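Local coordinates for protein RmpD (Hexulose-6-phosphate synthase) (Streptococcus mutans, PDB 3EXR) that belongs to the orotidine 5'-phosphate decarboxylase / HUMPS family of TIM-barrel enzymes and is assembled as a dimer, at residues A[5-11]-A[190-196]; A[61-67]-A[83-89]; A[161-165]-A[187-191]. All coordinates share one frame; numbering follows the deposited sequence.

Contact 1: residues A[5-11]-A[190-196]; sequences LPNLQVA and VFTFIAG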
loop_
_atom_site.group_PDB
_atom_site.type_symbol
_atom_site.label_atom_id
_atom_site.label_comp_id
_atom_site.label_asym_id
_atom_site.label_seq_id
_atom_site.Cartn_x
_atom_site.Cartn_y
_atom_site.Cartn_z
ATOM N N LEU A 5 25.963 1.164 14.994
ATOM C CA LEU A 5 24.922 1.650 15.875
ATOM C C LEU A 5 23.549 1.538 15.200
ATOM O O LEU A 5 23.452 1.535 13.965
ATOM C CB LEU A 5 25.167 3.112 16.178
ATOM C CG LEU A 5 26.329 3.513 17.086
ATOM C CD1 LEU A 5 26.361 5.021 17.204
ATOM C CD2 LEU A 5 26.162 2.880 18.445
ATOM N N PRO A 6 22.476 1.476 15.992
ATOM C CA PRO A 6 21.154 1.617 15.357
ATOM C C PRO A 6 21.076 2.901 14.539
ATOM O O PRO A 6 21.583 3.938 14.974
ATOM C CB PRO A 6 20.186 1.687 16.538
ATOM C CG PRO A 6 20.926 0.922 17.665
ATOM C CD PRO A 6 22.387 1.281 17.450
ATOM N N ASN A 7 20.396 2.823 13.388
ATOM C CA ASN A 7 20.157 3.973 12.546
ATOM C C ASN A 7 19.064 4.840 13.154
ATOM O O ASN A 7 18.179 4.344 13.843
ATOM C CB ASN A 7 19.670 3.529 11.163
ATOM C CG ASN A 7 20.735 2.850 10.322
ATOM O OD1 ASN A 7 20.450 1.814 9.688
ATOM N ND2 ASN A 7 21.935 3.429 10.252
ATOM N N LEU A 8 19.143 6.143 12.890
ATOM C CA LEU A 8 18.038 7.045 13.046
ATOM C C LEU A 8 17.455 7.298 11.657
ATOM O O LEU A 8 18.152 7.779 10.762
ATOM C CB LEU A 8 18.490 8.374 13.648
ATOM C CG LEU A 8 17.397 9.455 13.677
ATOM C CD1 LEU A 8 16.096 8.988 14.338
ATOM C CD2 LEU A 8 17.887 10.718 14.322
ATOM N N GLN A 9 16.175 6.989 11.514
ATOM C CA GLN A 9 15.427 7.193 10.274
ATOM C C GLN A 9 14.327 8.203 10.519
ATOM O O GLN A 9 13.677 8.160 11.557
ATOM C CB GLN A 9 14.871 5.863 9.802
ATOM C CG GLN A 9 13.911 5.934 8.660
ATOM C CD GLN A 9 13.621 4.545 8.075
ATOM O OE1 GLN A 9 14.487 3.691 8.088
ATOM N NE2 GLN A 9 12.421 4.339 7.570
ATOM N N VAL A 10 14.105 9.088 9.545
ATOM C CA VAL A 10 12.958 9.997 9.593
ATOM C C VAL A 10 11.953 9.632 8.502
ATOM O O VAL A 10 12.321 9.489 7.334
ATOM C CB VAL A 10 13.355 11.505 9.455
ATOM C CG1 VAL A 10 14.030 11.800 8.107
ATOM C CG2 VAL A 10 12.150 12.391 9.616
ATOM N N ALA A 11 10.716 9.421 8.927
ATOM C CA ALA A 11 9.603 9.176 8.029
ATOM C C ALA A 11 8.979 10.510 7.663
ATOM O O ALA A 11 8.710 11.341 8.538
ATOM C CB ALA A 11 8.556 8.293 8.732
ATOM N N VAL A 190 18.191 -3.418 18.035
ATOM C CA VAL A 190 17.344 -2.714 17.057
ATOM C C VAL A 190 18.228 -2.236 15.909
ATOM O O VAL A 190 19.279 -1.634 16.137
ATOM C CB VAL A 190 16.628 -1.495 17.705
ATOM C CG1 VAL A 190 15.924 -0.627 16.657
ATOM C CG2 VAL A 190 15.648 -1.943 18.781
ATOM N N PHE A 191 17.783 -2.460 14.673
ATOM C CA PHE A 191 18.556 -2.063 13.485
ATOM C C PHE A 191 18.394 -0.582 13.163
ATOM O O PHE A 191 19.367 0.099 12.874
ATOM C CB PHE A 191 18.155 -2.933 12.278
ATOM C CG PHE A 191 18.724 -2.461 10.958
ATOM C CD1 PHE A 191 20.096 -2.499 10.714
ATOM C CD2 PHE A 191 17.884 -2.022 9.946
ATOM C CE1 PHE A 191 20.620 -2.082 9.518
ATOM C CE2 PHE A 191 18.421 -1.612 8.718
ATOM C CZ PHE A 191 19.789 -1.643 8.515
ATOM N N THR A 192 17.147 -0.113 13.219
ATOM C CA THR A 192 16.786 1.260 12.934
ATOM C C THR A 192 15.635 1.713 13.798
ATOM O O THR A 192 14.667 0.957 13.981
ATOM C CB THR A 192 16.360 1.409 11.454
ATOM O OG1 THR A 192 17.453 1.084 10.586
ATOM C CG2 THR A 192 15.955 2.860 11.147
ATOM N N PHE A 193 15.733 2.943 14.310
ATOM C CA PHE A 193 14.615 3.612 14.994
ATOM C C PHE A 193 14.000 4.618 13.998
ATOM O O PHE A 193 14.708 5.487 13.493
ATOM C CB PHE A 193 15.093 4.349 16.240
ATOM C CG PHE A 193 15.474 3.418 17.366
ATOM C CD1 PHE A 193 14.495 2.867 18.192
ATOM C CD2 PHE A 193 16.796 3.061 17.569
ATOM C CE1 PHE A 193 14.858 1.979 19.229
ATOM C CE2 PHE A 193 17.151 2.189 18.602
ATOM C CZ PHE A 193 16.183 1.654 19.420
ATOM N N ILE A 194 12.698 4.504 13.717
ATOM C CA ILE A 194 12.034 5.381 12.735
ATOM C C ILE A 194 11.225 6.428 13.494
ATOM O O ILE A 194 10.229 6.095 14.126
ATOM C CB ILE A 194 11.082 4.598 11.822
ATOM C CG1 ILE A 194 11.801 3.454 11.102
ATOM C CG2 ILE A 194 10.427 5.561 10.831
ATOM C CD1 ILE A 194 10.833 2.518 10.361
ATOM N N ALA A 195 11.677 7.677 13.439
ATOM C CA ALA A 195 10.986 8.796 14.035
ATOM C C ALA A 195 10.288 9.558 12.925
ATOM O O ALA A 195 10.573 9.354 11.744
ATOM C CB ALA A 195 11.964 9.704 14.777
ATOM N N GLY A 196 9.358 10.414 13.303
ATOM C CA GLY A 196 8.612 11.231 12.359
ATOM C C GLY A 196 8.377 12.637 12.902
ATOM O O GLY A 196 9.326 13.403 13.072
HETATM O O HOH W 1 22.152 -0.381 12.531
#
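The Phe191 ring takes Asn7 OD1 over one face, 3.7 Å above the plane and offset toward the rim, with the amide and ring planes 78° apart. Phe193, on the other side of the sheet, is met near its ring plane by Pro6, whose CB lies 3.7 Å from Phe193 CE2, while Val190 CG1 sits over the centre of one face. Both rings flank the seam where the first and last strands, 7-12 and 192-195, pair in parallel and close the eight-stranded TIM barrel. The strand axes of the two segments are inclined by 28°, and an unbroken register runs from Asn7 with Thr192 to Val10 with Ala195. Five backbone bonds hold it, from Asn7 N to Phe191 O through Ala11 N to Ala195 O. At the start of the seam one water donates to both Leu5 O and Phe191 O. On the face carrying Asn7 and Gln9, Gln9 lies alongside Ile194; its CG is anti to the backbone N (chi1 171°) and the extended chain carries the amide to Glu35 OE1, which accepts from NE2. Thr192 crosses that chain at about a right angle, its CG2 3.5 Å from Gln9 CB and equally near Gln9 OE1.

Contact 2: residues A[61-67]-A[83-89]; sequences IVADTKC and ADWMTCI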
loop_
_atom_site.group_PDB
_atom_site.type_symbol
_atom_site.label_atom_id
_atom_site.label_comp_id
_atom_site.label_asym_id
_atom_site.label_seq_id
_atom_site.Cartn_x
_atom_site.Cartn_y
_atom_site.Cartn_z
ATOM N N ILE A 61 17.858 5.985 1.366
ATOM C CA ILE A 61 16.515 6.487 1.043
ATOM C C ILE A 61 15.546 5.313 0.912
ATOM O O ILE A 61 15.831 4.343 0.219
ATOM C CB ILE A 61 16.533 7.295 -0.269
ATOM C CG1 ILE A 61 17.382 8.552 -0.112
ATOM C CG2 ILE A 61 15.105 7.668 -0.730
ATOM C CD1 ILE A 61 17.535 9.346 -1.315
ATOM N N VAL A 62 14.411 5.428 1.585
ATOM C CA VAL A 62 13.372 4.412 1.621
ATOM C C VAL A 62 12.170 4.934 0.834
ATOM O O VAL A 62 11.739 6.069 1.050
ATOM C CB VAL A 62 12.916 4.133 3.061
ATOM C CG1 VAL A 62 11.867 3.021 3.095
ATOM C CG2 VAL A 62 14.105 3.765 3.940
ATOM N N ALA A 63 11.717 4.122 -0.122
ATOM C CA ALA A 63 10.423 4.353 -0.796
ATOM C C ALA A 63 9.414 3.443 -0.081
ATOM O O ALA A 63 9.393 2.225 -0.280
ATOM C CB ALA A 63 10.514 4.017 -2.266
ATOM N N ASP A 64 8.544 4.048 0.723
ATOM C CA ASP A 64 7.606 3.291 1.552
ATOM C C ASP A 64 6.329 3.051 0.754
ATOM O O ASP A 64 5.313 3.658 1.020
ATOM C CB ASP A 64 7.363 4.064 2.843
ATOM C CG ASP A 64 6.394 3.398 3.791
ATOM O OD1 ASP A 64 6.170 2.179 3.749
ATOM O OD2 ASP A 64 5.814 4.114 4.641
ATOM N N THR A 65 6.396 2.139 -0.214
ATOM C CA THR A 65 5.234 1.875 -1.065
ATOM C C THR A 65 4.259 0.851 -0.480
ATOM O O THR A 65 3.139 0.722 -0.958
ATOM C CB THR A 65 5.648 1.339 -2.440
ATOM O OG1 THR A 65 6.404 0.139 -2.268
ATOM C CG2 THR A 65 6.552 2.308 -3.146
ATOM N N LYS A 66 4.687 0.088 0.527
ATOM C CA LYS A 66 3.861 -0.975 1.110
ATOM C C LYS A 66 3.289 -1.836 -0.012
ATOM O O LYS A 66 2.105 -2.207 -0.025
ATOM C CB LYS A 66 2.782 -0.392 2.018
ATOM C CG LYS A 66 3.390 0.225 3.281
ATOM C CD LYS A 66 2.344 0.677 4.291
ATOM C CE LYS A 66 2.956 1.131 5.624
ATOM N NZ LYS A 66 3.940 2.268 5.499
ATOM N N CYS A 67 4.169 -2.122 -0.968
ATOM C CA CYS A 67 3.822 -2.867 -2.179
ATOM C C CYS A 67 3.181 -4.221 -1.893
ATOM O O CYS A 67 3.710 -5.023 -1.115
ATOM C CB CYS A 67 5.069 -3.030 -3.031
ATOM S SG CYS A 67 4.870 -4.069 -4.432
ATOM N N ALA A 83 15.859 5.053 -4.923
ATOM C CA ALA A 83 15.645 4.373 -3.644
ATOM C C ALA A 83 16.670 3.291 -3.349
ATOM O O ALA A 83 17.112 2.554 -4.257
ATOM C CB ALA A 83 14.241 3.763 -3.562
ATOM N N ASP A 84 17.000 3.160 -2.062
ATOM C CA ASP A 84 17.778 2.015 -1.579
ATOM C C ASP A 84 16.902 0.875 -1.069
ATOM O O ASP A 84 17.094 -0.291 -1.441
ATOM C CB ASP A 84 18.714 2.479 -0.462
ATOM C CG ASP A 84 19.766 3.460 -0.960
ATOM O OD1 ASP A 84 20.458 3.174 -1.982
ATOM O OD2 ASP A 84 19.931 4.518 -0.325
ATOM N N TRP A 85 15.937 1.221 -0.219
ATOM C CA TRP A 85 15.045 0.264 0.405
ATOM C C TRP A 85 13.636 0.559 -0.038
ATOM O O TRP A 85 13.284 1.709 -0.200
ATOM C CB TRP A 85 15.092 0.349 1.923
ATOM C CG TRP A 85 16.453 0.083 2.501
ATOM C CD1 TRP A 85 17.502 -0.513 1.871
ATOM C CD2 TRP A 85 16.909 0.420 3.817
ATOM N NE1 TRP A 85 18.583 -0.578 2.716
ATOM C CE2 TRP A 85 18.249 -0.014 3.918
ATOM C CE3 TRP A 85 16.320 1.052 4.921
ATOM C CZ2 TRP A 85 19.005 0.160 5.076
ATOM C CZ3 TRP A 85 17.079 1.237 6.082
ATOM C CH2 TRP A 85 18.407 0.797 6.142
ATOM N N MET A 86 12.858 -0.496 -0.252
ATOM C CA MET A 86 11.425 -0.354 -0.495
ATOM C C MET A 86 10.652 -1.271 0.447
ATOM O O MET A 86 11.066 -2.420 0.700
ATOM C CB MET A 86 11.066 -0.703 -1.936
ATOM C CG MET A 86 9.647 -0.318 -2.288
ATOM S SD MET A 86 9.075 -0.809 -3.910
ATOM C CE MET A 86 8.711 -2.565 -3.703
ATOM N N THR A 87 9.511 -0.794 0.941
ATOM C CA THR A 87 8.636 -1.649 1.726
ATOM C C THR A 87 7.655 -2.463 0.883
ATOM O O THR A 87 7.078 -1.982 -0.111
ATOM C CB THR A 87 7.855 -0.859 2.806
ATOM O OG1 THR A 87 7.045 0.148 2.197
ATOM C CG2 THR A 87 8.812 -0.147 3.796
ATOM N N CYS A 88 7.429 -3.705 1.323
ATOM C CA CYS A 88 6.294 -4.508 0.865
ATOM C C CYS A 88 5.441 -4.781 2.077
ATOM O O CYS A 88 5.978 -5.067 3.173
ATOM C CB CYS A 88 6.745 -5.854 0.321
ATOM S SG CYS A 88 7.409 -5.853 -1.342
ATOM N N ILE A 89 4.123 -4.685 1.899
ATOM C CA ILE A 89 3.194 -5.085 2.946
ATOM C C ILE A 89 3.344 -6.601 3.156
ATOM O O ILE A 89 3.636 -7.349 2.224
ATOM C CB ILE A 89 1.730 -4.636 2.573
ATOM C CG1 ILE A 89 0.773 -4.745 3.779
ATOM C CG2 ILE A 89 1.203 -5.348 1.345
ATOM C CD1 ILE A 89 1.154 -3.789 4.918
#
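Val62 crosses the Trp85 side chain at a slant, its CG2 3.6 Å from Trp85 CE3, and the two residues pair in parallel register. Ala63 and Met86 pair next, with their side chains on the other face of the sheet. Further on, Cys67 pairs with Cys88, a shift of two residues that defines a beta bulge; Asp64 stands within it at the centre of an inverse gamma turn. Thr87 bridges the bulge through its hydroxyl. Its OG1 occupies the position between the backbone N and the carbonyl carbon (chi1 60°), where it donates to Asp64 OD1 at 2.7 Å and accepts from Lys66 N at 2.9 Å. Asp64 OD1 receives Thr87 on its anti lone pair and Lys66 NZ on its syn lone pair; the ammonium also forms a salt bridge with Asp64 OD2 at 2.8 Å. Held on both lone pairs of OD1 and at OD2, the carboxylate should have little freedom to turn. Thr87 O accepts from Cys67 N and, weakly, from Thr65 OG1. On the face carrying Ala63 and Cys67, Met86, bent at its last torsion (chi3 78°), brings CE to 3.7 Å from Cys67 CB. At the start of the strands Ile61 O accepts from both Asp84 N and Trp85 N, while Ile61 N donates to Asp84 OD2 at 3.1 Å, on the anti side and 21° out of the carboxylate plane. Asp84 OD2 is also salt-bridged to Arg53 and Lys111. Leu42, Ala68 and Ser91 of the second subunit pack on Thr65, Lys66 and Ile89 respectively. Helix 71-79 links the strands into a beta-alpha-beta unit, and Asp64-Thr65-Lys66, at the C-terminal end of strand 60-67, is consistent with the family's Asp-x-Lys motif.

Contact 3: residues A[161-165]-A[187-191]; sequences VKKLI and GVDVF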
loop_
_atom_site.group_PDB
_atom_site.type_symbol
_atom_site.label_atom_id
_atom_site.label_comp_id
_atom_site.label_asym_id
_atom_site.label_seq_id
_atom_site.Cartn_x
_atom_site.Cartn_y
_atom_site.Cartn_z
ATOM N N VAL A 161 9.647 -8.289 18.790
ATOM C CA VAL A 161 10.869 -7.686 18.257
ATOM C C VAL A 161 12.057 -8.589 18.520
ATOM O O VAL A 161 12.823 -8.887 17.602
ATOM C CB VAL A 161 11.085 -6.257 18.772
ATOM C CG1 VAL A 161 12.449 -5.725 18.335
ATOM C CG2 VAL A 161 9.916 -5.344 18.289
ATOM N N LYS A 162 12.216 -9.036 19.763
ATOM C CA LYS A 162 13.328 -9.905 20.115
ATOM C C LYS A 162 13.347 -11.189 19.296
ATOM O O LYS A 162 14.410 -11.616 18.841
ATOM C CB LYS A 162 13.292 -10.234 21.606
ATOM C CG LYS A 162 13.713 -9.083 22.464
ATOM C CD LYS A 162 13.219 -9.249 23.888
ATOM C CE LYS A 162 13.581 -8.059 24.753
ATOM N NZ LYS A 162 13.247 -8.265 26.233
ATOM N N LYS A 163 12.174 -11.778 19.101
ATOM C CA LYS A 163 12.077 -13.043 18.370
ATOM C C LYS A 163 12.428 -12.882 16.899
ATOM O O LYS A 163 13.094 -13.736 16.321
ATOM C CB LYS A 163 10.694 -13.661 18.536
ATOM C CG LYS A 163 10.496 -15.011 17.794
ATOM C CD LYS A 163 11.484 -16.096 18.240
ATOM C CE LYS A 163 10.808 -17.473 18.400
ATOM N NZ LYS A 163 10.292 -18.068 17.137
ATOM N N LEU A 164 11.970 -11.796 16.281
ATOM C CA LEU A 164 12.333 -11.535 14.891
ATOM C C LEU A 164 13.835 -11.334 14.707
ATOM O O LEU A 164 14.425 -11.817 13.745
ATOM C CB LEU A 164 11.566 -10.334 14.352
ATOM C CG LEU A 164 10.075 -10.457 14.176
ATOM C CD1 LEU A 164 9.513 -9.069 13.940
ATOM C CD2 LEU A 164 9.705 -11.403 13.008
ATOM N N ILE A 165 14.460 -10.647 15.662
ATOM C CA ILE A 165 15.900 -10.414 15.629
ATOM C C ILE A 165 16.612 -11.775 15.724
ATOM O O ILE A 165 17.544 -12.053 14.965
ATOM C CB ILE A 165 16.347 -9.464 16.781
ATOM C CG1 ILE A 165 15.877 -8.029 16.496
ATOM C CG2 ILE A 165 17.866 -9.523 16.982
ATOM C CD1 ILE A 165 15.974 -7.040 17.665
ATOM N N GLY A 187 19.667 -3.276 25.532
ATOM C CA GLY A 187 19.895 -4.694 25.303
ATOM C C GLY A 187 19.150 -5.322 24.133
ATOM O O GLY A 187 19.269 -6.532 23.908
ATOM N N VAL A 188 18.380 -4.523 23.393
ATOM C CA VAL A 188 17.678 -5.016 22.193
ATOM C C VAL A 188 18.427 -4.493 20.964
ATOM O O VAL A 188 18.635 -3.300 20.839
ATOM C CB VAL A 188 16.176 -4.566 22.169
ATOM C CG1 VAL A 188 15.404 -5.178 20.995
ATOM C CG2 VAL A 188 15.491 -4.938 23.484
ATOM N N ASP A 189 18.851 -5.405 20.099
ATOM C CA ASP A 189 19.671 -5.121 18.918
ATOM C C ASP A 189 18.831 -4.540 17.756
ATOM O O ASP A 189 18.773 -5.094 16.663
ATOM C CB ASP A 189 20.359 -6.430 18.502
ATOM C CG ASP A 189 21.380 -6.250 17.404
ATOM O OD1 ASP A 189 22.085 -5.224 17.397
ATOM O OD2 ASP A 189 21.534 -7.137 16.525
ATOM N N VAL A 190 18.191 -3.418 18.035
ATOM C CA VAL A 190 17.344 -2.714 17.057
ATOM C C VAL A 190 18.228 -2.236 15.909
ATOM O O VAL A 190 19.279 -1.634 16.137
ATOM C CB VAL A 190 16.628 -1.495 17.705
ATOM C CG1 VAL A 190 15.924 -0.627 16.657
ATOM C CG2 VAL A 190 15.648 -1.943 18.781
ATOM N N PHE A 191 17.783 -2.460 14.673
ATOM C CA PHE A 191 18.556 -2.063 13.485
ATOM C C PHE A 191 18.394 -0.582 13.163
ATOM O O PHE A 191 19.367 0.099 12.874
ATOM C CB PHE A 191 18.155 -2.933 12.278
ATOM C CG PHE A 191 18.724 -2.461 10.958
ATOM C CD1 PHE A 191 20.096 -2.499 10.714
ATOM C CD2 PHE A 191 17.884 -2.022 9.946
ATOM C CE1 PHE A 191 20.620 -2.082 9.518
ATOM C CE2 PHE A 191 18.421 -1.612 8.718
ATOM C CZ PHE A 191 19.789 -1.643 8.515
#
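Val188 CG1 rests over a pair of helix side chains, 4.0 Å from Val161 CG1 and 3.9 Å from Ile165 CD1, and these three residues form the close-packed part of the contact. Val161 and Ile165 are one helical turn apart, as the bond from Ile165 N to Val161 O confirms, so both present their CB atoms to the loop. With Ile165 CG1 anti to the carbonyl carbon (chi1 -72°) and an extended chi2, CD1 reaches 3.6 Å from Asp189 O. The solvent side is made by two exposed residues that touch through few atoms. There Lys162 extends across Val188 at about a right angle and meets it through its aliphatic part alone, CE lying 3.9 Å from Val188 CG2. Asp189 approaches the helix with CB, 4.3 Å from Ile165 CG2. No hydrogen bond joins the segments, and only 216 Å² is buried between them. Asp189 is the centre of an inverse gamma turn that redirects the loop after Val188, closed by a weak bond from Val190 N to Val188 O. Helix 155-167 thus packs against the loop leading into strand 192-195; Val161 and Ile165 also touch Val171 of strand 170-174, and Val188 O accepts from Trp220 of helix 205-220.

Contacts 1 and 2 are buried strand pairings in one barrel sheet, whereas contact 3 is a partly exposed helix-to-loop packing whose centre lies about 15 Å from the centre of the chain. Backbone bonds dominate both strand pairs, but contact 1 keeps its register throughout, while contact 2 shifts by two and adds a charged network beside the second subunit. Contact 3 relies on apolar packing without cross-segment hydrogen bonds. Across the barrel interior, contacts 1 and 2 meet where Phe191 CE2 lies 3.5 Å from Trp85 CH2, with Gln9 packing on Val62. Contacts 1 and 3 share Val190 and Phe191, tying the outer loop to the closing strand.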